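PDB 4GOT: methionine-binding lipoprotein MetQ from Bacillus subtilis subsp. subtilis, which probably binds methionine and passes it to the membrane permease of the MetNPQ ABC importer, and has a part in methionine sulfoxide transport. Local coordinates for residues N47-A51 with D52-D56; E67-M70 with K71-T74; A115-G118 with R119-A122; P160-T163 with A164-Y167; A218-K221 with A222-V226. All blocks are in the same frame, centred on the assembly; numbering follows the deposited sequence. Where two conformers were deposited one is given.

Contact 1 (N47-A51 with D52-D56); sequences NKALA and DKEVD
The carboxylate of Asp52 has the ammonium of Lys48 beside one oxygen and the carbonyl oxygen of Lys48 over one face. NZ of Lys48 reaches OD2 of Asp52 at 3.0 Å, on the syn lone pair, and closes a salt bridge one helical turn long. The carbonyl oxygen of Lys48 lies 3.1 Å from CG of Asp52, a contact with no hydrogen bond to the carboxylate; the same oxygen accepts the backbone N of Asp52 at 2.8 Å. Lysine suits this place because its chain, with CG opposite the backbone N (chi1 -175°), runs out past the aspartate and bends only at its last torsion, bringing NZ back to OD2. Another carboxylate, that of Glu54, rests with OE1 3.6 Å from CB of Ala49, where a small methyl admits it.

The helix ends in a Schellman motif. Lys53 takes a positive phi of 65°, more often met in glycine, and the chain folds back: Glu54 N bonds to Ala49 O at 3.0 Å, and Lys53 N bonds to Leu50 O at 2.9 Å, the latter from well above the carbonyl plane. Beyond the turn, CG2 of Val55 packs 4.2 Å from CB of Leu50, an apolar closure of the inner side.

The buried Leu50 also leans on Ala209 of strand 206-211 and Leu78 of strand 78-86, while Arg211 hydrogen-bonds the carbonyls of Leu50 and Val55. Asp56 pairs with Lys219 and accepts from Val9 N, delivering the chain from helix 44-51 into strand 57-62.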
loop_
_atom_site.group_PDB
_atom_site.type_symbol
_atom_site.label_atom_id
_atom_site.label_comp_id
_atom_site.label_asym_id
_atom_site.label_seq_id
_atom_site.Cartn_x
_atom_site.Cartn_y
_atom_site.Cartn_z
ATOM N N ASN A 47 -3.040 11.571 4.910
ATOM C CA ASN A 47 -2.321 12.124 6.071
ATOM C C ASN A 47 -2.654 13.580 6.306
ATOM O O ASN A 47 -2.726 14.037 7.464
ATOM C CB ASN A 47 -0.820 11.921 5.909
ATOM C CG ASN A 47 -0.410 10.502 6.233
ATOM O OD1 ASN A 47 -1.056 9.841 7.077
ATOM N ND2 ASN A 47 0.645 10.013 5.583
ATOM N N LYS A 48 -2.895 14.318 5.220
ATOM C CA LYS A 48 -3.348 15.708 5.335
ATOM C C LYS A 48 -4.681 15.812 6.089
ATOM O O LYS A 48 -4.832 16.670 6.984
ATOM C CB LYS A 48 -3.458 16.375 3.962
ATOM C CG LYS A 48 -3.809 17.861 4.041
ATOM C CD LYS A 48 -3.381 18.589 2.778
ATOM C CE LYS A 48 -3.156 20.066 3.030
ATOM N NZ LYS A 48 -4.356 20.652 3.680
ATOM N N ALA A 49 -5.633 14.942 5.746
ATOM C CA ALA A 49 -6.968 14.956 6.388
ATOM C C ALA A 49 -6.830 14.672 7.901
ATOM O O ALA A 49 -7.439 15.347 8.732
ATOM C CB ALA A 49 -7.910 13.955 5.696
ATOM N N LEU A 50 -5.972 13.703 8.249
ATOM C CA LEU A 50 -5.736 13.331 9.634
ATOM C C LEU A 50 -5.095 14.461 10.397
ATOM O O LEU A 50 -5.604 14.870 11.412
ATOM C CB LEU A 50 -4.837 12.085 9.703
ATOM C CG LEU A 50 -4.493 11.434 11.044
ATOM C CD1 LEU A 50 -5.730 11.134 11.890
ATOM C CD2 LEU A 50 -3.649 10.180 10.760
ATOM N N ALA A 51 -3.988 14.992 9.882
ATOM C CA ALA A 51 -3.308 16.152 10.476
ATOM C C ALA A 51 -4.246 17.368 10.610
ATOM O O ALA A 51 -4.151 18.133 11.579
ATOM C CB ALA A 51 -2.083 16.535 9.660
ATOM N N ASP A 52 -5.187 17.514 9.680
ATOM C CA ASP A 52 -6.174 18.639 9.723
ATOM C C ASP A 52 -7.370 18.372 10.661
ATOM O O ASP A 52 -8.254 19.203 10.812
ATOM C CB ASP A 52 -6.652 18.976 8.297
ATOM C CG ASP A 52 -5.557 19.669 7.437
ATOM O OD1 ASP A 52 -4.580 20.213 7.995
ATOM O OD2 ASP A 52 -5.668 19.676 6.189
ATOM N N LYS A 53 -7.381 17.213 11.316
ATOM C CA LYS A 53 -8.457 16.816 12.253
ATOM C C LYS A 53 -9.830 16.611 11.591
ATOM O O LYS A 53 -10.855 16.721 12.258
ATOM C CB LYS A 53 -8.554 17.775 13.455
ATOM C CG LYS A 53 -7.203 18.048 14.098
ATOM C CD LYS A 53 -7.302 18.853 15.374
ATOM C CE LYS A 53 -5.975 18.789 16.115
ATOM N NZ LYS A 53 -5.998 19.660 17.326
ATOM N N GLU A 54 -9.851 16.298 10.296
ATOM C CA GLU A 54 -11.110 15.955 9.601
ATOM C C GLU A 54 -11.476 14.504 9.850
ATOM O O GLU A 54 -12.605 14.114 9.661
ATOM C CB GLU A 54 -10.983 16.136 8.089
ATOM C CG GLU A 54 -10.688 17.545 7.630
ATOM C CD GLU A 54 -10.172 17.578 6.199
ATOM O OE1 GLU A 54 -10.387 16.605 5.429
ATOM O OE2 GLU A 54 -9.539 18.588 5.846
ATOM N N VAL A 55 -10.501 13.693 10.237
ATOM C CA VAL A 55 -10.767 12.292 10.577
ATOM C C VAL A 55 -9.989 11.946 11.850
ATOM O O VAL A 55 -9.106 12.696 12.272
ATOM C CB VAL A 55 -10.458 11.346 9.384
ATOM C CG1 VAL A 55 -11.250 11.802 8.144
ATOM C CG2 VAL A 55 -8.968 11.312 9.081
ATOM N N ASP A 56 -10.343 10.826 12.459
ATOM C CA ASP A 56 -9.664 10.320 13.672
ATOM C C ASP A 56 -8.473 9.403 13.318
ATOM O O ASP A 56 -7.523 9.243 14.094
ATOM C CB ASP A 56 -10.645 9.473 14.523
ATOM C CG ASP A 56 -11.803 10.282 15.122
ATOM O OD1 ASP A 56 -11.544 11.011 16.100
ATOM O OD2 ASP A 56 -12.983 10.131 14.681
#

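Contact 2 (E67-M70 with K71-T74); sequences EQEM and KENT
Lys71 N and Glu72 N bond back to Glu67 O and Gln68 O, both at 2.9 Å, in ordinary helical i to i+4 spacing. On the side of this turn, NE2 of Gln68 gives a short, nearly straight bond of 2.6 Å (172°) to OE2 of Glu72. The acceptor lies in the amide plane, but the donor comes from above the carboxylate, as the two flat groups stand almost at right angles. Gln68 reaches it because CG is opposite the backbone N and the chain then folds at chi2 (65°). An alanine here removes the N-H donor, and the Glu72 carboxylate would probably be freer to turn, with OE1 already 3.9 Å from OE2 of the like-charged Glu69.

Helix 63-72 ends next, and Asn73, the first residue to leave helical angles, closes its C-terminal end with side chain and backbone both bonded to one carbonyl. Its ND2 meets Glu69 O at 2.8 Å on a lone pair in the carbonyl plane, and its own backbone N meets the same oxygen, also at 2.8 Å. Asparagine is short enough to bend its amide back in this way. The buried Glu69 turns OE1 to Asn47 of helix 44-51, and Gln68 packs on Val114 and Ala115.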
loop_
_atom_site.group_PDB
_atom_site.type_symbol
_atom_site.label_atom_id
_atom_site.label_comp_id
_atom_site.label_asym_id
_atom_site.label_seq_id
_atom_site.Cartn_x
_atom_site.Cartn_y
_atom_site.Cartn_z
ATOM N N GLU A 67 6.647 7.443 7.316
ATOM C CA GLU A 67 7.935 8.086 7.625
ATOM C C GLU A 67 8.369 9.138 6.626
ATOM O O GLU A 67 8.740 10.271 7.015
ATOM C CB GLU A 67 9.029 7.033 7.784
ATOM C CG GLU A 67 8.849 6.305 9.081
ATOM C CD GLU A 67 9.925 5.287 9.310
ATOM O OE1 GLU A 67 10.836 5.181 8.454
ATOM O OE2 GLU A 67 9.828 4.608 10.344
ATOM N N GLN A 68 8.316 8.775 5.346
ATOM C CA GLN A 68 8.551 9.746 4.271
ATOM C C GLN A 68 7.641 10.968 4.362
ATOM O O GLN A 68 8.083 12.105 4.135
ATOM C CB GLN A 68 8.341 9.095 2.874
ATOM C CG GLN A 68 8.582 10.049 1.689
ATOM C CD GLN A 68 10.037 10.528 1.566
ATOM O OE1 GLN A 68 10.963 9.864 2.010
ATOM N NE2 GLN A 68 10.225 11.683 0.940
ATOM N N GLU A 69 6.356 10.736 4.607
ATOM C CA GLU A 69 5.383 11.858 4.689
ATOM C C GLU A 69 5.727 12.831 5.799
ATOM O O GLU A 69 5.629 14.065 5.635
ATOM C CB GLU A 69 3.998 11.327 4.890
ATOM C CG GLU A 69 3.483 10.628 3.637
ATOM C CD GLU A 69 2.707 11.578 2.734
ATOM O OE1 GLU A 69 1.592 11.968 3.171
ATOM O OE2 GLU A 69 3.214 11.889 1.614
HETATM N N MSE A 70 6.199 12.292 6.919
HETATM C CA MSE A 70 6.559 13.151 8.044
HETATM C C MSE A 70 7.877 13.846 7.815
HETATM O O MSE A 70 8.030 14.974 8.246
HETATM C CB MSE A 70 6.532 12.396 9.365
HETATM C CG MSE A 70 5.095 12.095 9.851
HETATM SE SE MSE A 70 5.087 10.791 11.311
HETATM C CE MSE A 70 5.781 12.012 12.697
ATOM N N LYS A 71 8.815 13.189 7.128
ATOM C CA LYS A 71 10.050 13.849 6.652
ATOM C C LYS A 71 9.720 15.054 5.739
ATOM O O LYS A 71 10.294 16.117 5.855
ATOM C CB LYS A 71 10.906 12.832 5.917
ATOM C CG LYS A 71 12.270 13.303 5.443
ATOM C CD LYS A 71 12.944 12.183 4.638
ATOM C CE LYS A 71 13.695 11.154 5.497
ATOM N NZ LYS A 71 15.188 11.297 5.394
ATOM N N GLU A 72 8.785 14.882 4.832
ATOM C CA GLU A 72 8.388 15.964 3.914
ATOM C C GLU A 72 7.505 17.064 4.531
ATOM O O GLU A 72 7.545 18.214 4.085
ATOM C CB GLU A 72 7.654 15.355 2.717
ATOM C CG GLU A 72 8.525 14.536 1.770
ATOM C CD GLU A 72 7.703 13.801 0.702
ATOM O OE1 GLU A 72 6.462 13.932 0.713
ATOM O OE2 GLU A 72 8.295 13.087 -0.141
ATOM N N ASN A 73 6.646 16.709 5.485
ATOM C CA ASN A 73 5.753 17.686 6.134
ATOM C C ASN A 73 5.983 17.651 7.637
ATOM O O ASN A 73 5.465 16.774 8.318
ATOM C CB ASN A 73 4.262 17.365 5.894
ATOM C CG ASN A 73 3.919 17.053 4.429
ATOM O OD1 ASN A 73 3.270 17.863 3.748
ATOM N ND2 ASN A 73 4.289 15.863 3.964
ATOM N N THR A 74 6.779 18.590 8.156
ATOM C CA THR A 74 7.089 18.638 9.604
ATOM C C THR A 74 5.875 18.990 10.484
ATOM O O THR A 74 5.929 18.789 11.696
ATOM C CB THR A 74 8.229 19.631 9.920
ATOM O OG1 THR A 74 7.995 20.839 9.201
ATOM C CG2 THR A 74 9.599 19.040 9.514
#

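Contact 3 (A115-G118 with R119-A122); sequences AEQG and RMLA. With MSE (selenomethionine), chain B.
Glu116 and Arg119 lie side by side, pointing the same way toward the bound selenomethionine, with their charged planes steeply inclined (75°). NH1 of Arg119 is the shared donor: it bonds OE2 of Glu116 at 2.7 Å in a salt bridge and OXT of the ligand at 2.8 Å. Both acceptors sit at the guanidinium edge, near its plane, though OE2 is met on its syn side, somewhat out of the carboxylate plane. The arginine is nearly fully extended, CG opposite the backbone N (chi1 -171°) and every later torsion close to straight, so its head reaches the ligand from the first turn of the helix. Its aliphatic part runs along the glutamate, CD 3.5 Å from OE2. A leucine in its place has no N-H to offer, and the buried Glu116 would probably be left without its positive mate and the ligand carboxylate held less firmly.

Met120, a selenomethionine, places CG beside its own backbone N (chi1 -63°) and turns its methyl back at chi3, bringing CE 3.6 Å from CB of Glu116; the unbranched chain, here a selenoether, is flexible enough to curl so. Its backbone N bonds almost in line to Glu116 O at 3.2 Å, while a water donates to Ala115 O and only weakly accepts from Arg119 N.

His62 bonds OE2 of Glu116, and Glu197 forms a salt bridge with NH2 of Arg119. Glu116 is the N-cap of helix 117-126, so the helix start and an arginine that recognises the amino-acid carboxylate together form one wall of the ligand pocket, in keeping with the solute-binding-protein fold.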
loop_
_atom_site.group_PDB
_atom_site.type_symbol
_atom_site.label_atom_id
_atom_site.label_comp_id
_atom_site.label_asym_id
_atom_site.label_seq_id
_atom_site.Cartn_x
_atom_site.Cartn_y
_atom_site.Cartn_z
ATOM N N ALA A 115 8.430 6.959 -1.282
ATOM C CA ALA A 115 8.624 5.927 -0.258
ATOM C C ALA A 115 8.744 4.497 -0.790
ATOM O O ALA A 115 9.366 3.630 -0.136
ATOM C CB ALA A 115 7.483 6.001 0.744
ATOM N N GLU A 116 8.168 4.226 -1.961
ATOM C CA GLU A 116 8.173 2.870 -2.509
ATOM C C GLU A 116 9.222 2.640 -3.601
ATOM O O GLU A 116 9.190 1.620 -4.257
ATOM C CB GLU A 116 6.791 2.510 -3.049
ATOM C CG GLU A 116 5.774 2.321 -1.933
ATOM C CD GLU A 116 4.593 1.474 -2.354
ATOM O OE1 GLU A 116 4.149 1.636 -3.522
ATOM O OE2 GLU A 116 4.125 0.647 -1.511
ATOM N N GLN A 117 10.158 3.575 -3.800
ATOM C CA GLN A 117 11.139 3.398 -4.864
ATOM C C GLN A 117 12.011 2.168 -4.623
ATOM O O GLN A 117 12.318 1.451 -5.574
ATOM C CB GLN A 117 12.025 4.633 -5.023
ATOM C CG GLN A 117 11.256 5.896 -5.469
ATOM C CD GLN A 117 10.563 5.760 -6.817
ATOM O OE1 GLN A 117 9.303 5.742 -6.905
ATOM N NE2 GLN A 117 11.364 5.631 -7.876
ATOM N N GLY A 118 12.417 1.932 -3.380
ATOM C CA GLY A 118 13.208 0.742 -3.035
ATOM C C GLY A 118 12.400 -0.560 -3.146
ATOM O O GLY A 118 12.924 -1.608 -3.550
ATOM N N ARG A 119 11.108 -0.494 -2.823
ATOM C CA ARG A 119 10.211 -1.675 -2.900
ATOM C C ARG A 119 10.121 -2.205 -4.357
ATOM O O ARG A 119 10.238 -3.379 -4.611
ATOM C CB ARG A 119 8.817 -1.294 -2.396
ATOM C CG ARG A 119 7.863 -2.454 -2.210
ATOM C CD ARG A 119 6.486 -1.990 -1.757
ATOM N NE ARG A 119 5.681 -3.156 -1.426
ATOM C CZ ARG A 119 4.386 -3.126 -1.117
ATOM N NH1 ARG A 119 3.690 -1.987 -1.081
ATOM N NH2 ARG A 119 3.777 -4.279 -0.845
HETATM N N MSE A 120 9.865 -1.299 -5.293
HETATM C CA MSE A 120 9.885 -1.583 -6.739
HETATM C C MSE A 120 11.216 -2.101 -7.268
HETATM O O MSE A 120 11.280 -3.163 -7.909
HETATM C CB MSE A 120 9.485 -0.301 -7.499
HETATM C CG MSE A 120 8.088 0.113 -7.165
HETATM SE SE MSE A 120 7.616 1.808 -7.938
HETATM C CE MSE A 120 7.644 3.136 -6.508
ATOM N N LEU A 121 12.302 -1.396 -6.970
ATOM C CA LEU A 121 13.603 -1.812 -7.460
ATOM C C LEU A 121 14.044 -3.181 -6.904
ATOM O O LEU A 121 14.775 -3.916 -7.583
ATOM C CB LEU A 121 14.674 -0.727 -7.175
ATOM C CG LEU A 121 14.391 0.617 -7.860
ATOM C CD1 LEU A 121 15.523 1.571 -7.523
ATOM C CD2 LEU A 121 14.152 0.505 -9.375
ATOM N N ALA A 122 13.579 -3.516 -5.698
ATOM C CA ALA A 122 13.985 -4.756 -5.017
ATOM C C ALA A 122 13.383 -5.942 -5.763
ATOM O O ALA A 122 14.006 -6.996 -5.839
ATOM C CB ALA A 122 13.551 -4.765 -3.552
HETATM N N MSE B 300 -2.051 -0.182 -0.051
HETATM C CA MSE B 300 -0.752 0.189 -0.687
HETATM C C MSE B 300 0.282 -0.986 -0.690
HETATM O O MSE B 300 0.466 -1.553 0.353
HETATM O OXT MSE B 300 0.976 -1.368 -1.666
HETATM C CB MSE B 300 -0.149 1.370 0.090
HETATM C CG MSE B 300 0.998 2.067 -0.571
HETATM SE SE MSE B 300 1.847 3.428 0.589
HETATM C CE MSE B 300 0.390 4.921 0.384
HETATM O O HOH W 1 10.742 1.276 -0.453
#

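Contact 4 (P160-T163 with A164-Y167); sequences PELT and AKAY
Leu162 and Lys165 point their chains out on the exposed side of the turn, CD2 of the leucine 4.4 Å from CG of the lysine, so that only the aliphatic part of Lys165 meets the leucine. Its ammonium leads away to a salt bridge with Glu168. Facing inward instead is Thr163, whose OG1 lies between its own N and carbonyl carbon (chi1 52°) and donates a weak hydrogen bond to Phe176 O; a small, branched, partly polar residue suits this buried place. The Tyr167 ring turns away from the first turn, and its edge meets Ala164 O in plane, CD2 of Tyr167 3.7 Å from that oxygen.

Leu162 is the N-cap but has no side-chain acceptor for the first amides. A water does this for one of them: it donates to Pro160 O at 2.7 Å and accepts from Ala164 N at 3.0 Å. The carbonyls take over from there, Leu162 O accepting Ala166 N at 3.2 Å and Thr163 O accepting Tyr167 N at 2.9 Å.

Thr163 touches Thr111 and Val175, and the small Ala166 touches Ile109, seating helix 163-168 on parallel strands 107-111 and 174-177: the helical link of a beta-alpha-beta crossover from strand 154-158 to strand 174-177.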
loop_
_atom_site.group_PDB
_atom_site.type_symbol
_atom_site.label_atom_id
_atom_site.label_comp_id
_atom_site.label_asym_id
_atom_site.label_seq_id
_atom_site.Cartn_x
_atom_site.Cartn_y
_atom_site.Cartn_z
ATOM N N PRO A 160 0.374 6.453 -8.698
ATOM C CA PRO A 160 -0.094 5.089 -8.341
ATOM C C PRO A 160 -1.580 4.918 -8.676
ATOM O O PRO A 160 -2.037 3.829 -8.974
ATOM C CB PRO A 160 0.183 4.978 -6.829
ATOM C CG PRO A 160 0.736 6.305 -6.427
ATOM C CD PRO A 160 1.115 7.102 -7.601
ATOM N N GLU A 161 -2.309 6.039 -8.706
ATOM C CA GLU A 161 -3.712 6.032 -9.074
ATOM C C GLU A 161 -3.970 5.753 -10.572
ATOM O O GLU A 161 -5.135 5.557 -10.998
ATOM C CB GLU A 161 -4.336 7.412 -8.688
ATOM C CG GLU A 161 -4.484 7.681 -7.184
ATOM C CD GLU A 161 -3.164 7.960 -6.420
ATOM O OE1 GLU A 161 -2.212 8.529 -7.045
ATOM O OE2 GLU A 161 -3.122 7.682 -5.169
ATOM N N LEU A 162 -2.921 5.839 -11.383
ATOM C CA LEU A 162 -3.049 5.825 -12.832
ATOM C C LEU A 162 -2.203 4.750 -13.470
ATOM O O LEU A 162 -2.278 4.609 -14.677
ATOM C CB LEU A 162 -2.601 7.177 -13.423
ATOM C CG LEU A 162 -3.533 8.384 -13.199
ATOM C CD1 LEU A 162 -2.866 9.635 -13.777
ATOM C CD2 LEU A 162 -4.972 8.171 -13.733
ATOM N N THR A 163 -1.395 4.004 -12.700
ATOM C CA THR A 163 -0.631 2.914 -13.303
ATOM C C THR A 163 -1.506 1.788 -13.956
ATOM O O THR A 163 -1.104 1.176 -14.984
ATOM C CB THR A 163 0.388 2.292 -12.343
ATOM O OG1 THR A 163 -0.264 1.936 -11.123
ATOM C CG2 THR A 163 1.574 3.245 -12.083
ATOM N N ALA A 164 -2.676 1.501 -13.384
ATOM C CA ALA A 164 -3.660 0.606 -14.063
ATOM C C ALA A 164 -3.955 1.088 -15.502
ATOM O O ALA A 164 -4.091 0.268 -16.424
ATOM C CB ALA A 164 -4.961 0.487 -13.272
ATOM N N LYS A 165 -4.052 2.419 -15.705
ATOM C CA LYS A 165 -4.206 2.975 -17.069
ATOM C C LYS A 165 -2.940 2.825 -17.945
ATOM O O LYS A 165 -3.071 2.510 -19.118
ATOM C CB LYS A 165 -4.673 4.444 -17.083
ATOM C CG LYS A 165 -5.962 4.758 -16.316
ATOM C CD LYS A 165 -7.184 4.019 -16.851
ATOM C CE LYS A 165 -7.626 2.860 -15.940
ATOM N NZ LYS A 165 -8.792 2.050 -16.477
ATOM N N ALA A 166 -1.739 3.061 -17.389
ATOM C CA ALA A 166 -0.494 2.901 -18.131
ATOM C C ALA A 166 -0.371 1.466 -18.632
ATOM O O ALA A 166 0.111 1.215 -19.755
ATOM C CB ALA A 166 0.733 3.289 -17.271
ATOM N N TYR A 167 -0.822 0.534 -17.793
ATOM C CA TYR A 167 -0.900 -0.910 -18.117
ATOM C C TYR A 167 -1.866 -1.180 -19.264
ATOM O O TYR A 167 -1.470 -1.744 -20.285
ATOM C CB TYR A 167 -1.266 -1.685 -16.849
ATOM C CG TYR A 167 -1.831 -3.076 -17.066
ATOM C CD1 TYR A 167 -1.016 -4.138 -17.458
ATOM C CD2 TYR A 167 -3.167 -3.324 -16.841
ATOM C CE1 TYR A 167 -1.535 -5.413 -17.633
ATOM C CE2 TYR A 167 -3.699 -4.586 -17.017
ATOM C CZ TYR A 167 -2.881 -5.619 -17.415
ATOM O OH TYR A 167 -3.460 -6.831 -17.580
HETATM O O HOH W 2 -3.723 2.633 -10.775
#

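Contact 5 (A218-K221 with A222-V226); sequences AKIK and ALMEV
Ile220 and Met224, one turn apart, meet on the buried side, CG2 of the isoleucine 4.4 Å from CG of the selenomethionine. In the conformer given, that same CG lies 3.2 Å from Ile220 O, because chi1 of Met224 (-64°) sets it beside its own backbone N; two conformers were deposited, so the contacts of this side chain are to that extent doubtful. On another side of the helix, the methyl of Ala222 sits 3.4 Å from Ala218 O, small enough to lie close against the previous turn.

Beneath these contacts runs a regular ladder: Ala222 N to Ala218 O (3.0 Å), Met224 N to Ile220 O (2.9 Å) and Glu225 N to Lys221 O (3.0 Å). Glu225 further lays its CG 3.3 Å from Lys221 O.

Outside the helix, Ile220 packs on Val210 and Met224 on Ile208 of strand 206-211, while Leu223 reaches Leu21 and Leu28 of helix 14-29. Lys219 is held by Asp56, and Tyr33 touches Ala222.

Lys221 and Glu225 have the right spacing for an intrahelical ion pair, yet Glu225 bridges to Lys31 and Lys221 makes a long, weak pair with Asp216. Main-chain bonds thus hold the turns together, while apolar and charged side chains tie helix 218-227 to its surroundings.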
loop_
_atom_site.group_PDB
_atom_site.type_symbol
_atom_site.label_atom_id
_atom_site.label_comp_id
_atom_site.label_asym_id
_atom_site.label_seq_id
_atom_site.Cartn_x
_atom_site.Cartn_y
_atom_site.Cartn_z
ATOM N N ALA A 218 -9.546 4.877 23.830
ATOM C CA ALA A 218 -10.606 3.830 23.846
ATOM C C ALA A 218 -11.105 3.473 22.438
ATOM O O ALA A 218 -11.215 2.309 22.100
ATOM C CB ALA A 218 -11.790 4.286 24.708
ATOM N N LYS A 219 -11.397 4.490 21.623
ATOM C CA LYS A 219 -11.905 4.304 20.237
ATOM C C LYS A 219 -10.963 3.527 19.371
ATOM O O LYS A 219 -11.374 2.624 18.612
ATOM C CB LYS A 219 -12.100 5.669 19.526
ATOM C CG LYS A 219 -13.268 6.473 20.014
ATOM C CD LYS A 219 -13.572 7.679 19.116
ATOM C CE LYS A 219 -12.328 8.329 18.519
ATOM N NZ LYS A 219 -12.714 9.654 17.961
ATOM N N ILE A 220 -9.689 3.923 19.436
ATOM C CA ILE A 220 -8.662 3.362 18.558
ATOM C C ILE A 220 -8.319 1.915 18.967
ATOM O O ILE A 220 -8.153 1.073 18.093
ATOM C CB ILE A 220 -7.387 4.245 18.527
ATOM C CG1 ILE A 220 -7.734 5.637 17.948
ATOM C CG2 ILE A 220 -6.263 3.592 17.727
ATOM C CD1 ILE A 220 -8.483 5.656 16.627
ATOM N N LYS A 221 -8.271 1.650 20.267
ATOM C CA LYS A 221 -8.119 0.296 20.797
ATOM C C LYS A 221 -9.271 -0.615 20.381
ATOM O O LYS A 221 -9.043 -1.749 20.026
ATOM C CB LYS A 221 -7.947 0.356 22.313
ATOM C CG LYS A 221 -6.564 0.887 22.701
ATOM C CD LYS A 221 -5.464 0.219 21.852
ATOM C CE LYS A 221 -4.024 0.458 22.317
ATOM N NZ LYS A 221 -3.736 0.074 23.727
ATOM N N ALA A 222 -10.496 -0.079 20.386
ATOM C CA ALA A 222 -11.680 -0.796 19.925
ATOM C C ALA A 222 -11.591 -1.140 18.429
ATOM O O ALA A 222 -11.942 -2.253 18.026
ATOM C CB ALA A 222 -12.950 0.027 20.212
ATOM N N LEU A 223 -11.140 -0.184 17.616
ATOM C CA LEU A 223 -10.921 -0.387 16.173
ATOM C C LEU A 223 -9.833 -1.466 15.926
ATOM O O LEU A 223 -10.086 -2.413 15.180
ATOM C CB LEU A 223 -10.589 0.948 15.491
ATOM C CG LEU A 223 -10.301 0.892 13.980
ATOM C CD1 LEU A 223 -11.536 0.533 13.158
ATOM C CD2 LEU A 223 -9.642 2.188 13.531
HETATM N N MSE A 224 -8.674 -1.352 16.586
HETATM C CA MSE A 224 -7.595 -2.328 16.437
HETATM C C MSE A 224 -8.062 -3.714 16.811
HETATM O O MSE A 224 -7.733 -4.667 16.141
HETATM C CB MSE A 224 -6.373 -1.951 17.288
HETATM C CG MSE A 224 -5.705 -0.648 16.876
HETATM SE SE MSE A 224 -5.534 -0.449 14.940
HETATM C CE MSE A 224 -4.312 -1.916 14.574
ATOM N N GLU A 225 -8.838 -3.799 17.895
ATOM C CA GLU A 225 -9.452 -5.040 18.358
ATOM C C GLU A 225 -10.314 -5.712 17.289
ATOM O O GLU A 225 -10.183 -6.891 17.025
ATOM C CB GLU A 225 -10.297 -4.792 19.608
ATOM C CG GLU A 225 -9.537 -4.926 20.911
ATOM C CD GLU A 225 -10.428 -4.823 22.162
ATOM O OE1 GLU A 225 -11.677 -4.716 22.039
ATOM O OE2 GLU A 225 -9.874 -4.846 23.284
ATOM N N VAL A 226 -11.251 -4.979 16.710
ATOM C CA VAL A 226 -12.076 -5.542 15.642
ATOM C C VAL A 226 -11.241 -5.955 14.405
ATOM O O VAL A 226 -11.465 -7.050 13.843
ATOM C CB VAL A 226 -13.226 -4.596 15.230
ATOM C CG1 VAL A 226 -13.932 -5.153 14.007
ATOM C CG2 VAL A 226 -14.211 -4.431 16.387
#

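Contact 3 belongs to the ligand site itself, through Glu116 and Arg119. Glu69 of contact 2 has its side chain about 7 Å from the selenomethionine, Thr163 of contact 4 about 10 Å and Leu50 of contact 1 about 12 Å. Contacts 1 and 2 probably share a hydrogen bond, Asn47 ND2 to Glu69 OE1 at 3.2 Å, and contact 2 packs on contact 3 where CB of Gln68 lies 3.9 Å from CB of Ala115. Contact 5 joins contact 1 by the salt bridge from Lys219 NZ to Asp56 OD1 (2.6 Å). A chain of touches thus runs from 218-226 to the pocket. Contacts 4 and 5, their centres 34 Å apart, lie on opposite sides of the chain's centre.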